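Local structure of SAM-dependent methyltransferase (Pyrococcus horikoshii, 1WZN) at residues K24-F29 with D240-I245; F29-F34 with R62-V67; E214-A219 with V226-N231. The protein probably transfers a methyl group from S-adenosyl-L-methionine to an acceptor substrate, and is seen here with the product S-adenosyl-L-homocysteine bound. All coordinates share one frame; numbering follows the deposited sequence.

Contact 1 of 3, residues K24-F29 with D240-I245; sequences KAEIDF and DMRYWI
Phe29 drives the edge of its ring onto the indole face of Trp244, joining helix 23-36 to strand 242-248 of the Rossmann-like methyltransferase fold. In the mixed sheet of this class I architecture, strand 242-248 runs antiparallel to its neighbour 139-146, and the helix packs across that sheet. The aromatic pair is edge-to-face, with ring planes 73° apart and the phenyl centroid 4.8 Å from that of the five-membered indole ring. Phe29 CE2 leads, 3.6 Å from Trp244 CG and offset toward the rim of the indole, while Phe29 CD2 lies nearest Trp244 CE2, at 3.9 Å. The phenyl ring reaches across because Phe29 CG stands anti to the backbone N (chi1 179°); the two side chains extend from opposite sides of the contact and lie past one another. Leu232 and Tyr229 also pack on Phe29, and Ile142 on Trp244, so the pair is buried on several fronts.

Glu26, one helical turn earlier, supplies the charge. Its extended chain carries the carboxylate to the guanidinium of Arg242, forming a salt bridge whose two groups are tilted 32° from each other. Arg22 shares Glu26 OE1 with Arg242, Arg19 takes OE2, and Asp144 pairs with Arg242 NH1. Three arginines thus surround the carboxylate, whose side chain lies about 6 Å from the bound S-adenosyl-L-homocysteine. Glu26 OE1 comes in obliquely to the guanidinium, with its salt bridge to Arg242 NH2 at 2.8 Å and Arg242 NH1 almost as near at 2.9 Å.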
loop_
_atom_site.group_PDB
_atom_site.type_symbol
_atom_site.label_atom_id
_atom_site.label_comp_id
_atom_site.label_asym_id
_atom_site.label_seq_id
_atom_site.Cartn_x
_atom_site.Cartn_y
_atom_site.Cartn_z
ATOM N N LYS A 24 7.932 34.053 -3.894
ATOM C CA LYS A 24 8.953 34.964 -3.384
ATOM C C LYS A 24 10.215 34.228 -2.954
ATOM O O LYS A 24 11.322 34.700 -3.190
ATOM C CB LYS A 24 8.390 35.810 -2.238
ATOM C CG LYS A 24 7.256 36.727 -2.694
ATOM C CD LYS A 24 6.836 37.721 -1.623
ATOM C CE LYS A 24 5.669 38.581 -2.108
ATOM N NZ LYS A 24 5.989 39.353 -3.347
ATOM N N ALA A 25 10.052 33.063 -2.335
ATOM C CA ALA A 25 11.207 32.278 -1.916
ATOM C C ALA A 25 11.937 31.761 -3.152
ATOM O O ALA A 25 13.164 31.686 -3.173
ATOM C CB ALA A 25 10.759 31.097 -1.039
ATOM N N GLU A 26 11.178 31.404 -4.185
ATOM C CA GLU A 26 11.788 30.896 -5.406
ATOM C C GLU A 26 12.574 31.970 -6.141
ATOM O O GLU A 26 13.665 31.709 -6.632
ATOM C CB GLU A 26 10.727 30.294 -6.334
ATOM C CG GLU A 26 10.327 28.879 -5.941
ATOM C CD GLU A 26 9.496 28.182 -6.994
ATOM O OE1 GLU A 26 9.171 26.994 -6.789
ATOM O OE2 GLU A 26 9.164 28.812 -8.022
ATOM N N ILE A 27 12.044 33.186 -6.211
ATOM C CA ILE A 27 12.779 34.232 -6.909
ATOM C C ILE A 27 13.987 34.689 -6.089
ATOM O O ILE A 27 14.966 35.185 -6.644
ATOM C CB ILE A 27 11.843 35.399 -7.289
ATOM C CG1 ILE A 27 10.791 34.881 -8.277
ATOM C CG2 ILE A 27 12.633 36.535 -7.931
ATOM C CD1 ILE A 27 11.374 34.106 -9.468
ATOM N N ASP A 28 13.931 34.505 -4.772
ATOM C CA ASP A 28 15.080 34.846 -3.926
ATOM C C ASP A 28 16.224 33.942 -4.385
ATOM O O ASP A 28 17.363 34.379 -4.519
ATOM C CB ASP A 28 14.812 34.541 -2.445
ATOM C CG ASP A 28 13.964 35.593 -1.762
ATOM O OD1 ASP A 28 13.723 36.659 -2.362
ATOM O OD2 ASP A 28 13.553 35.347 -0.604
ATOM N N PHE A 29 15.906 32.666 -4.605
ATOM C CA PHE A 29 16.899 31.691 -5.054
ATOM C C PHE A 29 17.392 32.053 -6.450
ATOM O O PHE A 29 18.588 31.984 -6.732
ATOM C CB PHE A 29 16.303 30.276 -5.062
ATOM C CG PHE A 29 17.261 29.215 -5.542
ATOM C CD1 PHE A 29 18.529 29.097 -4.981
ATOM C CD2 PHE A 29 16.894 28.332 -6.554
ATOM C CE1 PHE A 29 19.424 28.110 -5.423
ATOM C CE2 PHE A 29 17.778 27.342 -7.004
ATOM C CZ PHE A 29 19.044 27.233 -6.438
ATOM N N ASP A 240 17.320 15.505 -2.383
ATOM C CA ASP A 240 16.537 16.608 -2.946
ATOM C C ASP A 240 15.519 16.037 -3.929
ATOM O O ASP A 240 15.808 15.063 -4.628
ATOM C CB ASP A 240 17.435 17.614 -3.679
ATOM C CG ASP A 240 18.374 18.360 -2.745
ATOM O OD1 ASP A 240 18.056 18.493 -1.543
ATOM O OD2 ASP A 240 19.429 18.832 -3.222
ATOM N N MET A 241 14.336 16.646 -3.991
ATOM C CA MET A 241 13.283 16.168 -4.884
ATOM C C MET A 241 12.893 17.112 -6.019
ATOM O O MET A 241 12.127 16.735 -6.905
ATOM C CB MET A 241 12.041 15.777 -4.075
ATOM C CG MET A 241 12.172 14.435 -3.360
ATOM S SD MET A 241 12.474 13.050 -4.508
ATOM C CE MET A 241 10.798 12.660 -5.025
ATOM N N ARG A 242 13.386 18.345 -5.987
ATOM C CA ARG A 242 13.116 19.277 -7.079
ATOM C C ARG A 242 14.486 19.766 -7.527
ATOM O O ARG A 242 15.336 20.097 -6.705
ATOM C CB ARG A 242 12.235 20.448 -6.645
ATOM C CG ARG A 242 11.901 21.384 -7.815
ATOM C CD ARG A 242 10.589 22.121 -7.595
ATOM N NE ARG A 242 10.649 23.037 -6.463
ATOM C CZ ARG A 242 10.787 24.354 -6.571
ATOM N NH1 ARG A 242 10.877 24.919 -7.769
ATOM N NH2 ARG A 242 10.827 25.107 -5.479
ATOM N N TYR A 243 14.704 19.796 -8.833
ATOM C CA TYR A 243 16.002 20.185 -9.353
ATOM C C TYR A 243 15.993 21.447 -10.186
ATOM O O TYR A 243 14.969 21.830 -10.753
ATOM C CB TYR A 243 16.563 19.038 -10.191
ATOM C CG TYR A 243 16.405 17.710 -9.493
ATOM C CD1 TYR A 243 17.089 17.447 -8.313
ATOM C CD2 TYR A 243 15.502 16.759 -9.964
ATOM C CE1 TYR A 243 16.874 16.265 -7.600
ATOM C CE2 TYR A 243 15.276 15.571 -9.261
ATOM C CZ TYR A 243 15.964 15.338 -8.078
ATOM O OH TYR A 243 15.715 14.197 -7.350
ATOM N N TRP A 244 17.154 22.084 -10.241
ATOM C CA TRP A 244 17.342 23.286 -11.031
ATOM C C TRP A 244 18.562 23.077 -11.900
ATOM O O TRP A 244 19.615 22.672 -11.407
ATOM C CB TRP A 244 17.590 24.503 -10.146
ATOM C CG TRP A 244 16.440 24.867 -9.292
ATOM C CD1 TRP A 244 16.086 24.300 -8.101
ATOM C CD2 TRP A 244 15.468 25.875 -9.564
ATOM N NE1 TRP A 244 14.949 24.900 -7.613
ATOM C CE2 TRP A 244 14.547 25.870 -8.492
ATOM C CE3 TRP A 244 15.280 26.785 -10.613
ATOM C CZ2 TRP A 244 13.456 26.741 -8.437
ATOM C CZ3 TRP A 244 14.191 27.651 -10.558
ATOM C CH2 TRP A 244 13.295 27.620 -9.477
ATOM N N ILE A 245 18.412 23.326 -13.194
ATOM C CA ILE A 245 19.526 23.227 -14.115
ATOM C C ILE A 245 19.886 24.671 -14.446
ATOM O O ILE A 245 19.015 25.469 -14.794
ATOM C CB ILE A 245 19.146 22.489 -15.414
ATOM C CG1 ILE A 245 18.861 21.013 -15.112
ATOM C CG2 ILE A 245 20.275 22.610 -16.428
ATOM C CD1 ILE A 245 20.049 20.247 -14.572
#

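Contact 2 of 3, residues F29-F34 with R62-V67; sequences FVEEIF and RGYEVV
Glu31 divides its two carboxylate oxygens between Arg62 and Tyr64, tying helix 23-36 to the turn, with a Schellman motif at Gly63, that leads from helix 54-61 into strand 65-70 of the Rossmann-like sheet. Its CG lies beside the backbone N, anti to the carbonyl carbon, and the chain runs on extended to bring the carboxylate between the two partners.

In the salt bridge, Arg62 NH1 donates to Glu31 OE2 at 2.6 Å, with an N-H...O angle of 148°. The acceptor lies in the guanidinium plane but is approached on its anti side, 27° out of the carboxylate plane. Asp28 and Glu58 also pair with this arginine.

A hydrogen bond from an uncharged donor, the phenol, runs from Tyr64 OH to Glu31 OE1, 2.7 Å long, and uses the anti lone pair of that oxygen. Carboxylate and ring stand nearly perpendicular, the glutamate at the ring's edge.

Phe34 turns its edge to the face of Tyr64 in an offset edge-to-face pair, planes 65° and centroids 5.4 Å apart. Phe34 CD2 also comes within 3.5 Å of Tyr64 OH.

With an alanine in place of Glu31 both acceptors go, so Arg62 NH1 would probably rely on Asp28 and Tyr64 OH would lose its partner across the contact, its ring freer to turn. One acidic side chain thus joins a charged and an uncharged donor, while the phenol is both donor and aromatic surface.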
loop_
_atom_site.group_PDB
_atom_site.type_symbol
_atom_site.label_atom_id
_atom_site.label_comp_id
_atom_site.label_asym_id
_atom_site.label_seq_id
_atom_site.Cartn_x
_atom_site.Cartn_y
_atom_site.Cartn_z
ATOM N N PHE A 29 15.906 32.666 -4.605
ATOM C CA PHE A 29 16.899 31.691 -5.054
ATOM C C PHE A 29 17.392 32.053 -6.450
ATOM O O PHE A 29 18.588 31.984 -6.732
ATOM C CB PHE A 29 16.303 30.276 -5.062
ATOM C CG PHE A 29 17.261 29.215 -5.542
ATOM C CD1 PHE A 29 18.529 29.097 -4.981
ATOM C CD2 PHE A 29 16.894 28.332 -6.554
ATOM C CE1 PHE A 29 19.424 28.110 -5.423
ATOM C CE2 PHE A 29 17.778 27.342 -7.004
ATOM C CZ PHE A 29 19.044 27.233 -6.438
ATOM N N VAL A 30 16.466 32.433 -7.322
ATOM C CA VAL A 30 16.828 32.824 -8.678
ATOM C C VAL A 30 17.806 34.000 -8.651
ATOM O O VAL A 30 18.787 34.009 -9.393
ATOM C CB VAL A 30 15.575 33.203 -9.504
ATOM C CG1 VAL A 30 15.985 33.831 -10.844
ATOM C CG2 VAL A 30 14.731 31.953 -9.753
ATOM N N GLU A 31 17.558 34.986 -7.791
ATOM C CA GLU A 31 18.463 36.132 -7.721
ATOM C C GLU A 31 19.835 35.726 -7.196
ATOM O O GLU A 31 20.843 36.333 -7.557
ATOM C CB GLU A 31 17.893 37.250 -6.845
ATOM C CG GLU A 31 16.650 37.913 -7.404
ATOM C CD GLU A 31 16.424 39.289 -6.808
ATOM O OE1 GLU A 31 16.916 40.277 -7.396
ATOM O OE2 GLU A 31 15.771 39.378 -5.750
ATOM N N GLU A 32 19.881 34.713 -6.334
ATOM C CA GLU A 32 21.174 34.261 -5.832
ATOM C C GLU A 32 21.933 33.647 -7.008
ATOM O O GLU A 32 23.147 33.805 -7.126
ATOM C CB GLU A 32 21.018 33.231 -4.711
ATOM C CG GLU A 32 22.357 32.649 -4.277
ATOM C CD GLU A 32 22.284 31.880 -2.977
ATOM O OE1 GLU A 32 21.474 30.933 -2.883
ATOM O OE2 GLU A 32 23.048 32.222 -2.047
ATOM N N ILE A 33 21.215 32.954 -7.890
ATOM C CA ILE A 33 21.857 32.362 -9.057
ATOM C C ILE A 33 22.390 33.485 -9.952
ATOM O O ILE A 33 23.516 33.409 -10.447
ATOM C CB ILE A 33 20.874 31.467 -9.858
ATOM C CG1 ILE A 33 20.463 30.250 -9.017
ATOM C CG2 ILE A 33 21.531 30.984 -11.141
ATOM C CD1 ILE A 33 19.434 29.359 -9.703
ATOM N N PHE A 34 21.587 34.530 -10.159
ATOM C CA PHE A 34 22.019 35.666 -10.981
ATOM C C PHE A 34 23.312 36.258 -10.418
ATOM O O PHE A 34 24.256 36.548 -11.152
ATOM C CB PHE A 34 20.966 36.787 -10.994
ATOM C CG PHE A 34 19.701 36.457 -11.748
ATOM C CD1 PHE A 34 19.657 35.409 -12.665
ATOM C CD2 PHE A 34 18.561 37.242 -11.570
ATOM C CE1 PHE A 34 18.490 35.152 -13.399
ATOM C CE2 PHE A 34 17.395 36.994 -12.296
ATOM C CZ PHE A 34 17.359 35.947 -13.214
ATOM N N ARG A 62 10.695 43.236 -8.890
ATOM C CA ARG A 62 12.003 43.455 -8.279
ATOM C C ARG A 62 12.937 44.304 -9.160
ATOM O O ARG A 62 14.093 44.545 -8.835
ATOM C CB ARG A 62 12.636 42.089 -7.995
ATOM C CG ARG A 62 11.895 41.313 -6.900
ATOM C CD ARG A 62 12.604 39.995 -6.558
ATOM N NE ARG A 62 11.724 39.114 -5.781
ATOM C CZ ARG A 62 12.303 38.264 -4.909
ATOM N NH1 ARG A 62 13.618 38.243 -4.772
ATOM N NH2 ARG A 62 11.540 37.447 -4.177
ATOM N N GLY A 63 12.418 44.733 -10.330
ATOM C CA GLY A 63 13.161 45.710 -11.136
ATOM C C GLY A 63 13.718 45.117 -12.438
ATOM O O GLY A 63 14.299 45.795 -13.273
ATOM N N TYR A 64 13.541 43.825 -12.672
ATOM C CA TYR A 64 14.025 43.235 -13.909
ATOM C C TYR A 64 13.148 43.654 -15.085
ATOM O O TYR A 64 11.952 43.895 -14.917
ATOM C CB TYR A 64 14.042 41.709 -13.771
ATOM C CG TYR A 64 15.050 41.241 -12.748
ATOM C CD1 TYR A 64 16.409 41.224 -13.049
ATOM C CD2 TYR A 64 14.658 40.899 -11.454
ATOM C CE1 TYR A 64 17.355 40.884 -12.095
ATOM C CE2 TYR A 64 15.603 40.559 -10.482
ATOM C CZ TYR A 64 16.952 40.556 -10.818
ATOM O OH TYR A 64 17.905 40.240 -9.879
ATOM N N GLU A 65 13.762 43.773 -16.261
ATOM C CA GLU A 65 13.043 44.112 -17.488
ATOM C C GLU A 65 12.719 42.731 -18.034
ATOM O O GLU A 65 13.604 42.043 -18.535
ATOM C CB GLU A 65 13.957 44.849 -18.470
ATOM C CG GLU A 65 13.264 45.272 -19.762
ATOM C CD GLU A 65 14.236 45.827 -20.793
ATOM O OE1 GLU A 65 15.160 46.563 -20.403
ATOM O OE2 GLU A 65 14.071 45.535 -21.993
ATOM N N VAL A 66 11.457 42.334 -17.949
ATOM C CA VAL A 66 11.070 40.990 -18.367
ATOM C C VAL A 66 10.202 40.888 -19.605
ATOM O O VAL A 66 9.315 41.714 -19.835
ATOM C CB VAL A 66 10.333 40.280 -17.206
ATOM C CG1 VAL A 66 10.157 38.792 -17.505
ATOM C CG2 VAL A 66 11.106 40.492 -15.912
ATOM N N VAL A 67 10.489 39.871 -20.412
ATOM C CA VAL A 67 9.717 39.571 -21.614
ATOM C C VAL A 67 9.176 38.161 -21.367
ATOM O O VAL A 67 9.950 37.246 -21.105
ATOM C CB VAL A 67 10.607 39.545 -22.873
ATOM C CG1 VAL A 67 9.800 39.065 -24.079
ATOM C CG2 VAL A 67 11.176 40.944 -23.137
#

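Contact 3 of 3, residues E214-A219 with V226-N231; sequences EVRLLA and VKIYGN
Arg216 lays the aliphatic part of its side chain over Ile228 and Val226, packing helix 212-219 against strand 225-230, the outermost strand of the Rossmann-like sheet within this chain. Helix and strand follow one another in sequence and run nearly antiparallel, their short axes at 163° and 8.7 Å apart at closest approach, so the chain reverses between them and lays the helix on the sheet.

The van der Waals packing has two parts. In the first, the arginine and isoleucine side chains meet at about a right angle: the methyl Ile228 CD1 packs on the arginine chain, 3.5 Å from Arg216 CB and 3.7 Å from both Arg216 CD and Arg216 NE. It therefore rests in the bend of that chain, which is extended at first and then folds at chi3 (62°). In the second, Val226 straddles the helix surface with its two methyls. Val226 CG1 approaches Arg216 CG at 4.0 Å, whereas Val226 CG2 reaches Ala219 CB at 3.8 Å and the carbonyl carbon of Ala219 at 3.7 Å. The short alanine side chain lets the valine methyl come right up to the helix backbone. Ile245 of strand 242-248 packs on both Val226 and Ile228 and continues the apolar layer.

The salt bridge belongs to the polar end of Arg216, which looks to another chain: its NH2 pairs with Glu121 of the second subunit. A single arginine thus plays two parts, its methylenes covering strand 225-230 and its guanidinium contributing charge to the subunit interface.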
loop_
_atom_site.group_PDB
_atom_site.type_symbol
_atom_site.label_atom_id
_atom_site.label_comp_id
_atom_site.label_asym_id
_atom_site.label_seq_id
_atom_site.Cartn_x
_atom_site.Cartn_y
_atom_site.Cartn_z
ATOM N N GLU A 214 20.611 13.467 -17.040
ATOM C CA GLU A 214 20.180 13.522 -18.436
ATOM C C GLU A 214 20.108 14.962 -18.917
ATOM O O GLU A 214 20.616 15.303 -19.983
ATOM C CB GLU A 214 18.791 12.916 -18.606
ATOM C CG GLU A 214 18.729 11.422 -18.696
ATOM C CD GLU A 214 17.298 10.950 -18.802
ATOM O OE1 GLU A 214 17.073 9.790 -19.161
ATOM O OE2 GLU A 214 16.389 11.752 -18.522
ATOM N N VAL A 215 19.447 15.804 -18.133
ATOM C CA VAL A 215 19.317 17.203 -18.507
ATOM C C VAL A 215 20.691 17.858 -18.612
ATOM O O VAL A 215 20.943 18.618 -19.546
ATOM C CB VAL A 215 18.448 17.973 -17.498
ATOM C CG1 VAL A 215 18.260 19.416 -17.973
ATOM C CG2 VAL A 215 17.087 17.291 -17.368
ATOM N N ARG A 216 21.581 17.560 -17.669
ATOM C CA ARG A 216 22.923 18.134 -17.707
ATOM C C ARG A 216 23.663 17.716 -18.976
ATOM O O ARG A 216 24.285 18.548 -19.642
ATOM C CB ARG A 216 23.738 17.727 -16.472
ATOM C CG ARG A 216 25.200 18.158 -16.560
ATOM C CD ARG A 216 25.963 17.988 -15.252
ATOM N NE ARG A 216 26.040 16.600 -14.809
ATOM C CZ ARG A 216 26.581 15.611 -15.513
ATOM N NH1 ARG A 216 27.104 15.843 -16.710
ATOM N NH2 ARG A 216 26.601 14.385 -15.015
ATOM N N LEU A 217 23.588 16.431 -19.317
ATOM C CA LEU A 217 24.247 15.917 -20.517
ATOM C C LEU A 217 23.696 16.580 -21.774
ATOM O O LEU A 217 24.433 16.843 -22.726
ATOM C CB LEU A 217 24.054 14.400 -20.632
ATOM C CG LEU A 217 24.751 13.509 -19.605
ATOM C CD1 LEU A 217 24.279 12.072 -19.791
ATOM C CD2 LEU A 217 26.267 13.609 -19.770
ATOM N N LEU A 218 22.394 16.841 -21.787
ATOM C CA LEU A 218 21.784 17.477 -22.944
ATOM C C LEU A 218 22.122 18.967 -22.988
ATOM O O LEU A 218 22.284 19.537 -24.062
ATOM C CB LEU A 218 20.266 17.278 -22.915
ATOM C CG LEU A 218 19.801 15.829 -23.108
ATOM C CD1 LEU A 218 18.340 15.689 -22.712
ATOM C CD2 LEU A 218 20.014 15.419 -24.555
ATOM N N ALA A 219 22.246 19.582 -21.816
ATOM C CA ALA A 219 22.547 21.012 -21.709
ATOM C C ALA A 219 24.018 21.381 -21.912
ATOM O O ALA A 219 24.322 22.433 -22.478
ATOM C CB ALA A 219 22.078 21.532 -20.362
ATOM N N VAL A 226 27.378 23.889 -16.884
ATOM C CA VAL A 226 26.035 23.564 -16.427
ATOM C C VAL A 226 26.116 23.116 -14.981
ATOM O O VAL A 226 27.029 22.382 -14.595
ATOM C CB VAL A 226 25.406 22.428 -17.264
ATOM C CG1 VAL A 226 24.063 22.024 -16.669
ATOM C CG2 VAL A 226 25.210 22.883 -18.694
ATOM N N LYS A 227 25.175 23.584 -14.174
ATOM C CA LYS A 227 25.138 23.210 -12.778
ATOM C C LYS A 227 23.778 22.608 -12.463
ATOM O O LYS A 227 22.779 22.942 -13.100
ATOM C CB LYS A 227 25.394 24.431 -11.896
ATOM C CG LYS A 227 26.788 25.018 -12.081
ATOM C CD LYS A 227 27.034 26.167 -11.131
ATOM C CE LYS A 227 28.512 26.518 -11.066
ATOM N NZ LYS A 227 29.383 25.305 -11.030
ATOM N N ILE A 228 23.759 21.697 -11.500
ATOM C CA ILE A 228 22.521 21.062 -11.071
ATOM C C ILE A 228 22.394 21.369 -9.591
ATOM O O ILE A 228 23.275 21.021 -8.804
ATOM C CB ILE A 228 22.570 19.525 -11.265
ATOM C CG1 ILE A 228 22.833 19.195 -12.733
ATOM C CG2 ILE A 228 21.248 18.899 -10.819
ATOM C CD1 ILE A 228 22.974 17.707 -13.012
ATOM N N TYR A 229 21.313 22.047 -9.216
ATOM C CA TYR A 229 21.078 22.398 -7.821
ATOM C C TYR A 229 19.770 21.770 -7.375
ATOM O O TYR A 229 18.988 21.296 -8.197
ATOM C CB TYR A 229 20.967 23.921 -7.638
ATOM C CG TYR A 229 22.204 24.718 -7.992
ATOM C CD1 TYR A 229 23.473 24.293 -7.598
ATOM C CD2 TYR A 229 22.099 25.926 -8.684
ATOM C CE1 TYR A 229 24.607 25.051 -7.883
ATOM C CE2 TYR A 229 23.225 26.696 -8.975
ATOM C CZ TYR A 229 24.476 26.254 -8.572
ATOM O OH TYR A 229 25.589 27.008 -8.859
ATOM N N GLY A 230 19.534 21.773 -6.070
ATOM C CA GLY A 230 18.303 21.212 -5.554
ATOM C C GLY A 230 17.762 21.956 -4.350
ATOM O O GLY A 230 18.511 22.595 -3.611
ATOM N N ASN A 231 16.450 21.889 -4.165
ATOM C CA ASN A 231 15.786 22.513 -3.020
ATOM C C ASN A 231 16.200 23.941 -2.636
ATOM O O ASN A 231 16.553 24.208 -1.482
ATOM C CB ASN A 231 15.937 21.597 -1.803
ATOM C CG ASN A 231 15.126 20.320 -1.933
ATOM O OD1 ASN A 231 14.835 19.860 -3.039
ATOM N ND2 ASN A 231 14.766 19.734 -0.797
#

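Overall arrangement
As a worked example of how a Rossmann-like fold is dressed, contact 1 is buried and contacts 2 and 3 are partly buried. Contact 1 sets an aromatic pair beside a charge cluster near the cofactor product. Contact 2 shares Phe29 and helix 23-36 with it but relies on a glutamate with two donors; Arg62 links the two through its salt bridge to Asp28. Contact 3 uses the outermost strand 225-230, beside that of contact 1, and is apolar between its two segments. Contacts 1 and 3 both touch the second subunit, whereas no other chain of the assembly touches the segments of contact 2. Phe29 against Tyr229 brings contacts 2 and 3 together.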